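Arabinogalactan endo-1,4-beta-galactosidase (Ignisphaera aggregans, PDB 7OSK) is the glycoside hydrolase family 53 catalytic domain of a larger, hyperthermostable archaeal enzyme that probably cuts beta-1,4-galactan chains internally. Local coordinates at residues N41-L46 / L334-Y339; P60-L65 / T355-P360; F240-I245 / V281-K286; S261-W266 / E292-W297. One frame throughout, in Å; residues are numbered along the deposited sequence.

Interaction 1: residues N41-L46 / L334-Y339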
# COMPACT_ATOMS: atom_id res chain seq x y z
N ASN A 41 19.05 -8.24 -13.31
CA ASN A 41 19.99 -7.20 -13.67
C ASN A 41 20.01 -6.09 -12.62
O ASN A 41 18.97 -5.72 -12.09
CB ASN A 41 19.65 -6.61 -15.04
CG ASN A 41 20.51 -7.18 -16.15
OD1 ASN A 41 21.44 -6.53 -16.62
ND2 ASN A 41 20.20 -8.40 -16.57
N PRO A 42 21.20 -5.56 -12.29
CA PRO A 42 21.20 -4.41 -11.39
C PRO A 42 20.59 -3.17 -12.05
O PRO A 42 20.54 -3.11 -13.28
CB PRO A 42 22.69 -4.19 -11.08
CG PRO A 42 23.33 -5.51 -11.37
CD PRO A 42 22.56 -6.08 -12.51
N VAL A 43 20.13 -2.23 -11.24
CA VAL A 43 19.60 -0.96 -11.75
C VAL A 43 20.65 0.14 -11.55
O VAL A 43 20.82 0.62 -10.43
CB VAL A 43 18.29 -0.57 -11.04
CG1 VAL A 43 17.75 0.75 -11.59
CG2 VAL A 43 17.25 -1.67 -11.19
N PRO A 44 21.36 0.53 -12.62
CA PRO A 44 22.45 1.50 -12.49
C PRO A 44 22.04 2.83 -11.87
O PRO A 44 21.07 3.44 -12.31
CB PRO A 44 22.91 1.71 -13.94
CG PRO A 44 22.48 0.50 -14.67
CD PRO A 44 21.19 0.08 -14.02
N GLY A 45 22.78 3.26 -10.85
CA GLY A 45 22.58 4.57 -10.26
C GLY A 45 21.46 4.64 -9.24
O GLY A 45 21.10 5.72 -8.78
N LEU A 46 20.91 3.49 -8.88
CA LEU A 46 19.79 3.44 -7.93
C LEU A 46 20.25 3.87 -6.53
O LEU A 46 21.13 3.24 -5.95
CB LEU A 46 19.20 2.03 -7.89
CG LEU A 46 17.90 1.85 -7.09
CD1 LEU A 46 16.77 2.68 -7.68
CD2 LEU A 46 17.52 0.38 -7.04
N LEU A 334 10.12 -2.49 -12.74
CA LEU A 334 9.29 -1.41 -12.23
C LEU A 334 10.16 -0.39 -11.50
O LEU A 334 9.98 0.82 -11.66
CB LEU A 334 8.20 -1.95 -11.31
CG LEU A 334 7.14 -0.93 -10.86
CD1 LEU A 334 6.29 -0.48 -12.04
CD2 LEU A 334 6.26 -1.52 -9.77
N ILE A 335 11.09 -0.88 -10.69
CA ILE A 335 12.05 -0.02 -10.00
C ILE A 335 12.88 0.74 -11.02
O ILE A 335 13.14 1.93 -10.87
CB ILE A 335 12.97 -0.83 -9.06
CG1 ILE A 335 12.16 -1.42 -7.90
CG2 ILE A 335 14.12 0.04 -8.53
CD1 ILE A 335 12.96 -2.24 -6.90
N ALA A 336 13.30 0.03 -12.07
CA ALA A 336 14.10 0.64 -13.12
C ALA A 336 13.29 1.68 -13.88
O ALA A 336 13.74 2.81 -14.08
CB ALA A 336 14.61 -0.43 -14.08
N ALA A 337 12.09 1.30 -14.30
CA ALA A 337 11.21 2.19 -15.04
C ALA A 337 10.91 3.46 -14.25
O ALA A 337 10.90 4.56 -14.79
CB ALA A 337 9.92 1.48 -15.41
N LEU A 338 10.65 3.29 -12.95
CA LEU A 338 10.32 4.43 -12.10
C LEU A 338 11.49 5.39 -11.96
O LEU A 338 11.31 6.61 -12.03
CB LEU A 338 9.87 3.94 -10.72
CG LEU A 338 9.57 5.04 -9.70
CD1 LEU A 338 8.53 6.02 -10.23
CD2 LEU A 338 9.10 4.44 -8.39
N TYR A 339 12.68 4.85 -11.75
CA TYR A 339 13.86 5.68 -11.51
C TYR A 339 14.39 6.31 -12.79
O TYR A 339 14.81 7.47 -12.79
CB TYR A 339 14.97 4.87 -10.84
CG TYR A 339 16.22 5.67 -10.58
CD1 TYR A 339 16.17 6.86 -9.86
CD2 TYR A 339 17.46 5.24 -11.04
CE1 TYR A 339 17.32 7.60 -9.62
CE2 TYR A 339 18.61 5.97 -10.80
CZ TYR A 339 18.53 7.15 -10.09
OH TYR A 339 19.67 7.89 -9.85
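Y339 on helix 324-342 faces the type II turn formed by V43 to L46, and its side chain can be followed along the turn from CB to hydroxyl. CG lies anti to the backbone N (chi1 179°), which carries the ring off the helix toward the loop. At the root, CB and CG both have L46 CD1 as a neighbour, 4.2 Å from CG. Further out, CE2 and CZ approach G45 O obliquely to the ring, 3.2 Å from CE2. The same CE2 lies 3.9 Å from L46 N, also oblique, and P44 O sits at the ring edge, in its plane, 3.8 Å from CE2. At the tip, Y339 OH gives a weak hydrogen bond to G45 O, 2.8 Å away. G45 occupies the third position of the turn with a positive phi of 83°, a value that suits glycine, and L46 N closes the turn on V43 O.

One turn back along the helix the contact is aliphatic. I335 CG2 is embraced by both methyls of L46, the nearer being CD2 at 3.7 Å, and the two side chains cross at about a right angle. V43 straddles A336, with CG2 4.1 Å from A336 CB and CG1 4.0 Å from A336 CA. The end of the modelled chain is also close: V43 shares a backbone hydrogen bond with V394, and L46 touches V394 and Y395.

The chemistry is therefore divided between methyl packing of V43, L46, I335 and A336 and a tyrosine laid against the turn's backbone, with one weak phenol-to-carbonyl bond.

Interaction 2: residues P60-L65 / T355-P360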
# COMPACT_ATOMS: atom_id res chain seq x y z
N PRO A 60 0.50 -8.99 10.84
CA PRO A 60 0.25 -9.05 12.29
C PRO A 60 -0.87 -10.01 12.68
O PRO A 60 -0.73 -10.72 13.67
CB PRO A 60 -0.14 -7.60 12.63
CG PRO A 60 0.51 -6.79 11.58
CD PRO A 60 0.41 -7.61 10.34
N TRP A 61 -1.95 -10.05 11.90
CA TRP A 61 -3.06 -10.96 12.17
C TRP A 61 -2.63 -12.42 11.99
O TRP A 61 -2.96 -13.28 12.80
CB TRP A 61 -4.24 -10.63 11.26
CG TRP A 61 -5.44 -11.53 11.43
CD1 TRP A 61 -5.93 -12.42 10.51
CD2 TRP A 61 -6.29 -11.62 12.57
NE1 TRP A 61 -7.04 -13.05 11.02
CE2 TRP A 61 -7.28 -12.58 12.28
CE3 TRP A 61 -6.32 -10.98 13.82
CZ2 TRP A 61 -8.29 -12.92 13.18
CZ3 TRP A 61 -7.32 -11.32 14.72
CH2 TRP A 61 -8.29 -12.28 14.39
N ILE A 62 -1.88 -12.68 10.92
CA ILE A 62 -1.38 -14.02 10.62
C ILE A 62 -0.53 -14.56 11.78
O ILE A 62 -0.66 -15.73 12.16
CB ILE A 62 -0.54 -14.03 9.32
CG1 ILE A 62 -1.45 -13.72 8.12
CG2 ILE A 62 0.16 -15.37 9.13
CD1 ILE A 62 -0.71 -13.56 6.80
N ILE A 63 0.34 -13.72 12.32
CA ILE A 63 1.23 -14.12 13.40
C ILE A 63 0.44 -14.46 14.67
O ILE A 63 0.81 -15.37 15.42
CB ILE A 63 2.27 -13.02 13.72
CG1 ILE A 63 3.09 -12.69 12.46
CG2 ILE A 63 3.20 -13.45 14.85
CD1 ILE A 63 3.96 -11.45 12.59
N GLU A 64 -0.63 -13.71 14.91
CA GLU A 64 -1.45 -13.93 16.10
C GLU A 64 -2.16 -15.28 16.05
O GLU A 64 -2.40 -15.89 17.08
CB GLU A 64 -2.49 -12.80 16.24
CG GLU A 64 -1.88 -11.46 16.65
CD GLU A 64 -2.91 -10.34 16.70
OE1 GLU A 64 -4.12 -10.64 16.67
OE2 GLU A 64 -2.50 -9.16 16.79
N LEU A 65 -2.47 -15.74 14.84
CA LEU A 65 -3.16 -17.01 14.66
C LEU A 65 -2.21 -18.20 14.75
O LEU A 65 -2.64 -19.32 14.98
CB LEU A 65 -3.89 -17.02 13.31
CG LEU A 65 -4.97 -15.96 13.10
CD1 LEU A 65 -5.66 -16.16 11.76
CD2 LEU A 65 -5.99 -15.95 14.23
N THR A 355 3.22 -10.28 2.37
CA THR A 355 3.26 -11.19 3.51
C THR A 355 1.97 -12.00 3.64
O THR A 355 1.78 -12.71 4.62
CB THR A 355 3.49 -10.42 4.82
OG1 THR A 355 2.36 -9.59 5.09
CG2 THR A 355 4.75 -9.57 4.73
N TRP A 356 1.10 -11.89 2.65
CA TRP A 356 -0.22 -12.51 2.74
C TRP A 356 -0.14 -14.00 2.37
O TRP A 356 -0.58 -14.42 1.31
CB TRP A 356 -1.21 -11.78 1.83
CG TRP A 356 -2.64 -11.92 2.27
CD1 TRP A 356 -3.12 -12.72 3.27
CD2 TRP A 356 -3.77 -11.23 1.73
NE1 TRP A 356 -4.48 -12.57 3.38
CE2 TRP A 356 -4.91 -11.67 2.45
CE3 TRP A 356 -3.94 -10.30 0.71
CZ2 TRP A 356 -6.19 -11.19 2.18
CZ3 TRP A 356 -5.21 -9.83 0.44
CH2 TRP A 356 -6.32 -10.28 1.17
N ILE A 357 0.44 -14.78 3.28
CA ILE A 357 0.56 -16.22 3.09
C ILE A 357 -0.75 -16.92 3.44
O ILE A 357 -1.55 -16.39 4.21
CB ILE A 357 1.71 -16.80 3.94
CG1 ILE A 357 1.47 -16.53 5.43
CG2 ILE A 357 3.04 -16.19 3.51
CD1 ILE A 357 2.30 -17.40 6.34
N PRO A 358 -0.98 -18.12 2.88
CA PRO A 358 -2.23 -18.82 3.19
C PRO A 358 -2.23 -19.37 4.61
O PRO A 358 -1.31 -20.10 4.98
CB PRO A 358 -2.27 -19.95 2.16
CG PRO A 358 -0.84 -20.23 1.87
CD PRO A 358 -0.13 -18.91 1.97
N TYR A 359 -3.24 -19.01 5.39
CA TYR A 359 -3.37 -19.51 6.76
C TYR A 359 -4.83 -19.50 7.18
O TYR A 359 -5.56 -18.56 6.87
CB TYR A 359 -2.53 -18.67 7.72
CG TYR A 359 -2.18 -19.40 9.00
CD1 TYR A 359 -1.01 -20.16 9.08
CD2 TYR A 359 -3.00 -19.35 10.11
CE1 TYR A 359 -0.68 -20.84 10.24
CE2 TYR A 359 -2.68 -20.02 11.28
CZ TYR A 359 -1.52 -20.76 11.33
OH TYR A 359 -1.18 -21.44 12.49
N PRO A 360 -5.28 -20.56 7.88
CA PRO A 360 -6.66 -20.57 8.38
C PRO A 360 -6.97 -19.36 9.25
O PRO A 360 -6.29 -19.13 10.26
CB PRO A 360 -6.72 -21.87 9.20
CG PRO A 360 -5.71 -22.75 8.58
CD PRO A 360 -4.59 -21.84 8.15
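I62 and L65, one helical turn apart on helix 59-65, face an irregular run of chain at 355-360, with CA atoms 7.0 Å apart for I62 and Y359 and 8.0 Å apart for L65 and P360. That run begins with an inverse gamma turn centred on W356, in which I357 N bonds to T355 O. The contact joins the short helix after the first barrel strand to the loop following the eighth, 346-352.

I62 covers the most of the loop. CG1 lies anti to its carbonyl carbon (chi1 -66°); this, with the extended chi2, brings CD1 to the turn, 3.4 Å from T355 O and 3.9 Å from I357 CG1. The same methyl meets the W356 ring obliquely, at 4.4 Å from CD1 of the indole. I62 and I357 cross at a slant, with I62 CG2 resting against both CG1 and CD1 of the latter. L65 serves the other end: its CB is 3.8 Å from Y359 CE2, and its CD1 lies 3.4 Å from P360 O. P360 CD lies over the rim of one face of the Y359 ring.

Polar groups of the loop find partners beyond the helix. T355 O also accepts from Y69 OH, W356 NE1 gives to A362 O, and W356 O receives N370 ND2, a side chain of the calcium site. The helix has its own tie just past the loop, from W61 NE1 to G361 O.

Hydrogen bonds between the two segments themselves are absent. Their cohesion is apolar, with I62 methyls packed on the turn and L65 on the Y359 ring and the P360 carbonyl.

Interaction 3: residues F240-I245 / V281-K286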
# COMPACT_ATOMS: atom_id res chain seq x y z
N PHE A 240 -6.11 11.47 -16.73
CA PHE A 240 -6.93 11.59 -15.53
C PHE A 240 -6.13 12.18 -14.37
O PHE A 240 -6.64 13.02 -13.63
CB PHE A 240 -7.50 10.23 -15.12
CG PHE A 240 -8.13 10.23 -13.75
CD1 PHE A 240 -9.43 10.67 -13.57
CD2 PHE A 240 -7.41 9.80 -12.65
CE1 PHE A 240 -10.00 10.68 -12.31
CE2 PHE A 240 -7.97 9.80 -11.39
CZ PHE A 240 -9.27 10.24 -11.21
N TYR A 241 -4.89 11.73 -14.23
CA TYR A 241 -4.00 12.26 -13.19
C TYR A 241 -3.85 13.77 -13.34
O TYR A 241 -3.91 14.51 -12.36
CB TYR A 241 -2.63 11.59 -13.26
CG TYR A 241 -2.54 10.27 -12.53
CD1 TYR A 241 -3.23 9.15 -12.99
CD2 TYR A 241 -1.75 10.13 -11.39
CE1 TYR A 241 -3.14 7.93 -12.33
CE2 TYR A 241 -1.66 8.92 -10.72
CZ TYR A 241 -2.36 7.82 -11.20
OH TYR A 241 -2.27 6.62 -10.54
N ILE A 242 -3.67 14.22 -14.58
CA ILE A 242 -3.57 15.64 -14.87
C ILE A 242 -4.80 16.39 -14.37
O ILE A 242 -4.68 17.35 -13.61
CB ILE A 242 -3.40 15.90 -16.39
CG1 ILE A 242 -2.06 15.35 -16.87
CG2 ILE A 242 -3.51 17.39 -16.69
CD1 ILE A 242 -1.87 15.39 -18.37
N ASN A 243 -5.97 15.94 -14.80
CA ASN A 243 -7.22 16.61 -14.45
C ASN A 243 -7.47 16.60 -12.94
O ASN A 243 -7.95 17.58 -12.38
CB ASN A 243 -8.40 15.94 -15.16
CG ASN A 243 -8.31 16.06 -16.67
OD1 ASN A 243 -7.81 17.05 -17.20
ND2 ASN A 243 -8.81 15.04 -17.37
N PHE A 244 -7.13 15.49 -12.30
CA PHE A 244 -7.40 15.32 -10.88
C PHE A 244 -6.43 16.11 -10.00
O PHE A 244 -6.84 16.78 -9.05
CB PHE A 244 -7.34 13.84 -10.50
CG PHE A 244 -7.77 13.55 -9.09
CD1 PHE A 244 -6.86 13.58 -8.05
CD2 PHE A 244 -9.10 13.26 -8.81
CE1 PHE A 244 -7.25 13.31 -6.76
CE2 PHE A 244 -9.50 13.00 -7.51
CZ PHE A 244 -8.58 13.02 -6.48
N ILE A 245 -5.14 16.03 -10.32
CA ILE A 245 -4.11 16.67 -9.51
C ILE A 245 -4.11 18.18 -9.70
O ILE A 245 -3.96 18.93 -8.73
CB ILE A 245 -2.72 16.09 -9.82
CG1 ILE A 245 -2.68 14.60 -9.45
CG2 ILE A 245 -1.63 16.85 -9.06
CD1 ILE A 245 -1.40 13.89 -9.83
N VAL A 281 6.59 14.16 -13.64
CA VAL A 281 7.83 14.84 -13.29
C VAL A 281 7.97 16.16 -14.03
O VAL A 281 8.68 17.06 -13.58
CB VAL A 281 9.07 13.96 -13.59
CG1 VAL A 281 9.00 12.66 -12.81
CG2 VAL A 281 9.20 13.70 -15.08
N GLN A 282 7.30 16.29 -15.18
CA GLN A 282 7.37 17.51 -15.97
C GLN A 282 6.28 18.50 -15.56
O GLN A 282 6.49 19.70 -15.60
CB GLN A 282 7.25 17.20 -17.46
CG GLN A 282 7.43 18.44 -18.34
CD GLN A 282 7.24 18.16 -19.81
OE1 GLN A 282 8.12 17.62 -20.48
NE2 GLN A 282 6.08 18.54 -20.34
N ARG A 283 5.11 17.98 -15.18
CA ARG A 283 3.97 18.84 -14.88
C ARG A 283 3.92 19.25 -13.41
O ARG A 283 3.33 20.27 -13.07
CB ARG A 283 2.66 18.14 -15.27
CG ARG A 283 1.47 19.08 -15.30
CD ARG A 283 0.22 18.37 -15.76
NE ARG A 283 -0.88 19.30 -16.02
CZ ARG A 283 -1.14 19.86 -17.20
NH1 ARG A 283 -0.37 19.60 -18.26
NH2 ARG A 283 -2.16 20.69 -17.33
N TYR A 284 4.53 18.44 -12.55
CA TYR A 284 4.48 18.66 -11.11
C TYR A 284 5.86 18.58 -10.46
O TYR A 284 6.70 17.77 -10.86
CB TYR A 284 3.55 17.64 -10.45
CG TYR A 284 2.19 17.55 -11.08
CD1 TYR A 284 1.30 18.62 -11.02
CD2 TYR A 284 1.78 16.39 -11.73
CE1 TYR A 284 0.05 18.54 -11.60
CE2 TYR A 284 0.52 16.31 -12.31
CZ TYR A 284 -0.33 17.39 -12.24
OH TYR A 284 -1.58 17.31 -12.81
N ASP A 285 6.08 19.44 -9.46
CA ASP A 285 7.29 19.38 -8.64
C ASP A 285 6.96 18.66 -7.33
O ASP A 285 7.00 19.25 -6.25
CB ASP A 285 7.84 20.79 -8.37
CG ASP A 285 8.90 21.21 -9.38
OD1 ASP A 285 9.70 20.36 -9.83
OD2 ASP A 285 8.92 22.41 -9.74
N LYS A 286 6.61 17.39 -7.46
CA LYS A 286 6.31 16.54 -6.31
C LYS A 286 6.88 15.15 -6.52
O LYS A 286 7.27 14.79 -7.64
CB LYS A 286 4.81 16.47 -6.07
CG LYS A 286 4.20 17.79 -5.63
CD LYS A 286 2.71 17.68 -5.41
CE LYS A 286 2.11 19.00 -4.98
NZ LYS A 286 2.71 19.51 -3.72
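I245 and Y284 make the central contact, where a methyl of a beta-branched side chain lies over an aromatic face. In Y284, CG is anti to the carbonyl carbon (chi1 -52°), which sends the ring toward helix 238-250. I245 CG2, anti to its backbone N, lies 3.7 Å from the centroid of the Y284 ring and 23° off its normal, a CH-pi contact. R283 CG lies against the opposite face, so the ring is sandwiched between a residue of helix 238-250 and its own predecessor.

R283 is extended from CG to NE and crosses I242 at about a right angle. I242 CG2 sits over one face of the guanidinium, 3.3 Å from NE and 3.6 Å from NH2. D246, one turn beyond I242, takes both polar ends: R283 NH2 forms a salt bridge to OD2, and Y284 OH hydrogen-bonds to OD1. I242 O is also 3.2 Å from Y284 OH, but the angle is poor for a bond.

Helices 238-250 and 270-283 are consecutive long outer helices of the barrel, following strands 228-234 and 257-261. Between them, isoleucine methyls lie over one face of each flat group while a single carboxylate takes their ends, which probably limits rotation of both side chains.

Interaction 4: residues S261-W266 / E292-W297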
# COMPACT_ATOMS: atom_id res chain seq x y z
N SER A 261 -1.13 3.14 -7.69
CA SER A 261 -1.41 1.71 -7.66
C SER A 261 -1.25 1.16 -9.07
O SER A 261 -2.08 1.45 -9.93
CB SER A 261 -2.82 1.41 -7.14
OG SER A 261 -2.94 1.73 -5.76
N PHE A 262 -0.20 0.39 -9.30
CA PHE A 262 0.03 -0.20 -10.61
C PHE A 262 0.09 -1.72 -10.57
O PHE A 262 1.09 -2.31 -10.18
CB PHE A 262 1.32 0.33 -11.24
CG PHE A 262 1.56 -0.19 -12.62
CD1 PHE A 262 0.68 0.09 -13.64
CD2 PHE A 262 2.66 -0.99 -12.89
CE1 PHE A 262 0.89 -0.40 -14.92
CE2 PHE A 262 2.87 -1.48 -14.17
CZ PHE A 262 1.99 -1.19 -15.18
N TYR A 263 -1.02 -2.33 -10.96
CA TYR A 263 -1.09 -3.76 -11.23
C TYR A 263 -1.15 -3.95 -12.74
O TYR A 263 -2.17 -3.62 -13.36
CB TYR A 263 -2.31 -4.39 -10.55
CG TYR A 263 -2.30 -4.26 -9.04
CD1 TYR A 263 -1.51 -5.08 -8.26
CD2 TYR A 263 -3.10 -3.31 -8.40
CE1 TYR A 263 -1.50 -4.96 -6.88
CE2 TYR A 263 -3.09 -3.19 -7.03
CZ TYR A 263 -2.29 -4.02 -6.27
OH TYR A 263 -2.29 -3.89 -4.90
N PRO A 264 -0.07 -4.47 -13.35
CA PRO A 264 0.02 -4.55 -14.82
C PRO A 264 -1.16 -5.26 -15.47
O PRO A 264 -1.58 -4.89 -16.57
CB PRO A 264 1.31 -5.34 -15.06
CG PRO A 264 2.10 -5.16 -13.83
CD PRO A 264 1.12 -5.07 -12.71
N TYR A 265 -1.69 -6.28 -14.79
CA TYR A 265 -2.79 -7.08 -15.33
C TYR A 265 -4.13 -6.35 -15.24
O TYR A 265 -5.17 -6.91 -15.61
CB TYR A 265 -2.87 -8.43 -14.60
CG TYR A 265 -2.71 -8.35 -13.09
CD1 TYR A 265 -3.78 -7.99 -12.27
CD2 TYR A 265 -1.50 -8.64 -12.48
CE1 TYR A 265 -3.63 -7.93 -10.89
CE2 TYR A 265 -1.34 -8.58 -11.11
CZ TYR A 265 -2.41 -8.23 -10.32
OH TYR A 265 -2.25 -8.16 -8.96
N TRP A 266 -4.11 -5.11 -14.76
CA TRP A 266 -5.31 -4.30 -14.61
C TRP A 266 -5.16 -2.93 -15.25
O TRP A 266 -6.07 -2.44 -15.92
CB TRP A 266 -5.65 -4.11 -13.13
CG TRP A 266 -6.39 -5.24 -12.50
CD1 TRP A 266 -7.11 -6.22 -13.13
CD2 TRP A 266 -6.50 -5.51 -11.10
NE1 TRP A 266 -7.65 -7.08 -12.21
CE2 TRP A 266 -7.30 -6.66 -10.95
CE3 TRP A 266 -6.01 -4.88 -9.95
CZ2 TRP A 266 -7.60 -7.21 -9.71
CZ3 TRP A 266 -6.31 -5.42 -8.72
CH2 TRP A 266 -7.10 -6.57 -8.60
N GLU A 292 1.07 0.66 -4.33
CA GLU A 292 0.66 -0.73 -4.45
C GLU A 292 1.03 -1.31 -5.81
O GLU A 292 0.83 -0.68 -6.84
CB GLU A 292 -0.85 -0.88 -4.22
CG GLU A 292 -1.31 -0.54 -2.81
CD GLU A 292 -2.79 -0.81 -2.59
OE1 GLU A 292 -3.44 -1.38 -3.50
OE2 GLU A 292 -3.31 -0.44 -1.51
N THR A 293 1.57 -2.52 -5.79
CA THR A 293 1.86 -3.26 -7.00
C THR A 293 2.15 -4.71 -6.63
O THR A 293 2.58 -4.99 -5.52
CB THR A 293 3.06 -2.66 -7.77
OG1 THR A 293 3.25 -3.37 -9.00
CG2 THR A 293 4.34 -2.74 -6.94
N ALA A 294 1.89 -5.62 -7.56
CA ALA A 294 2.14 -7.03 -7.30
C ALA A 294 2.07 -7.84 -8.58
O ALA A 294 1.57 -7.38 -9.60
CB ALA A 294 1.13 -7.57 -6.30
N TYR A 295 2.60 -9.06 -8.52
CA TYR A 295 2.49 -10.00 -9.63
C TYR A 295 2.51 -11.43 -9.12
O TYR A 295 2.85 -11.67 -7.96
CB TYR A 295 3.61 -9.78 -10.65
CG TYR A 295 3.21 -10.18 -12.05
CD1 TYR A 295 2.40 -9.35 -12.81
CD2 TYR A 295 3.63 -11.37 -12.60
CE1 TYR A 295 2.02 -9.70 -14.08
CE2 TYR A 295 3.26 -11.74 -13.88
CZ TYR A 295 2.45 -10.89 -14.62
OH TYR A 295 2.07 -11.24 -15.89
N ALA A 296 2.15 -12.37 -9.98
CA ALA A 296 2.04 -13.76 -9.59
C ALA A 296 3.36 -14.51 -9.76
O ALA A 296 3.98 -14.47 -10.83
CB ALA A 296 0.95 -14.44 -10.40
N TRP A 297 3.80 -15.18 -8.69
CA TRP A 297 4.95 -16.06 -8.76
C TRP A 297 4.52 -17.48 -9.14
O TRP A 297 5.35 -18.34 -9.41
CB TRP A 297 5.70 -16.08 -7.42
CG TRP A 297 4.86 -16.54 -6.25
CD1 TRP A 297 4.04 -15.78 -5.48
CD2 TRP A 297 4.78 -17.87 -5.71
NE1 TRP A 297 3.44 -16.54 -4.51
CE2 TRP A 297 3.89 -17.83 -4.63
CE3 TRP A 297 5.38 -19.09 -6.05
CZ2 TRP A 297 3.57 -18.96 -3.88
CZ3 TRP A 297 5.07 -20.21 -5.31
CH2 TRP A 297 4.17 -20.14 -4.23
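F262 O receives the hydroxyl of T293, with OG1 2.7 Å away and a C=O...donor angle of 171°. OG1 is anti to T293's own backbone N, which turns the hydroxyl across to the neighbouring chain. The backbone bond beside it runs the other way, from F262 N to E292 O at 2.9 Å, next to the parallel bridge between S261 and E292.

S261 and E292 project from the same face of the sheet. Y263 OH donates to E292 OE1 at 3.1 Å, coming from 38° above the carboxylate plane, and R92 forms a salt bridge with OE2. The S261 hydroxyl is bonded to H232 and E191. Along the ring of Y263, CE1 is 3.8 Å from A294 CB, which lies in the ring plane at its edge. Farther on, the side chains of Y265 and Y295 run past each other in opposite directions, Y295 CD1 at the edge of the Y265 ring and 4.0 Å from its CD2.

Here the sixth and seventh strands of a (beta/alpha)8 barrel end side by side and pass into loops. A polar cluster at the C-terminal strand ends is the setting of the active site in TIM-barrel glycosidases.

How the interactions relate
All four contacts lie in or around the single eight-stranded parallel barrel. Interaction 4 lies nearest the centre of the chain, about 12 Å between centres, whereas the others lie at 17 to 20 Å. Interactions 1 and 4 touch: L334 CD2 of helix 324-342 is 3.6 Å from T293 OG1. Interactions 2 and 3 are on opposite sides of the chain's centre, with their own centres about 38 Å apart. Along the sequence, interactions 3 and 4 alternate and are nested within the loops closed by interactions 1 and 2, whose own segments also alternate. Those two contacts tie early parts of the chain to late ones outside the strands, while 3 and 4 link successive beta-alpha units.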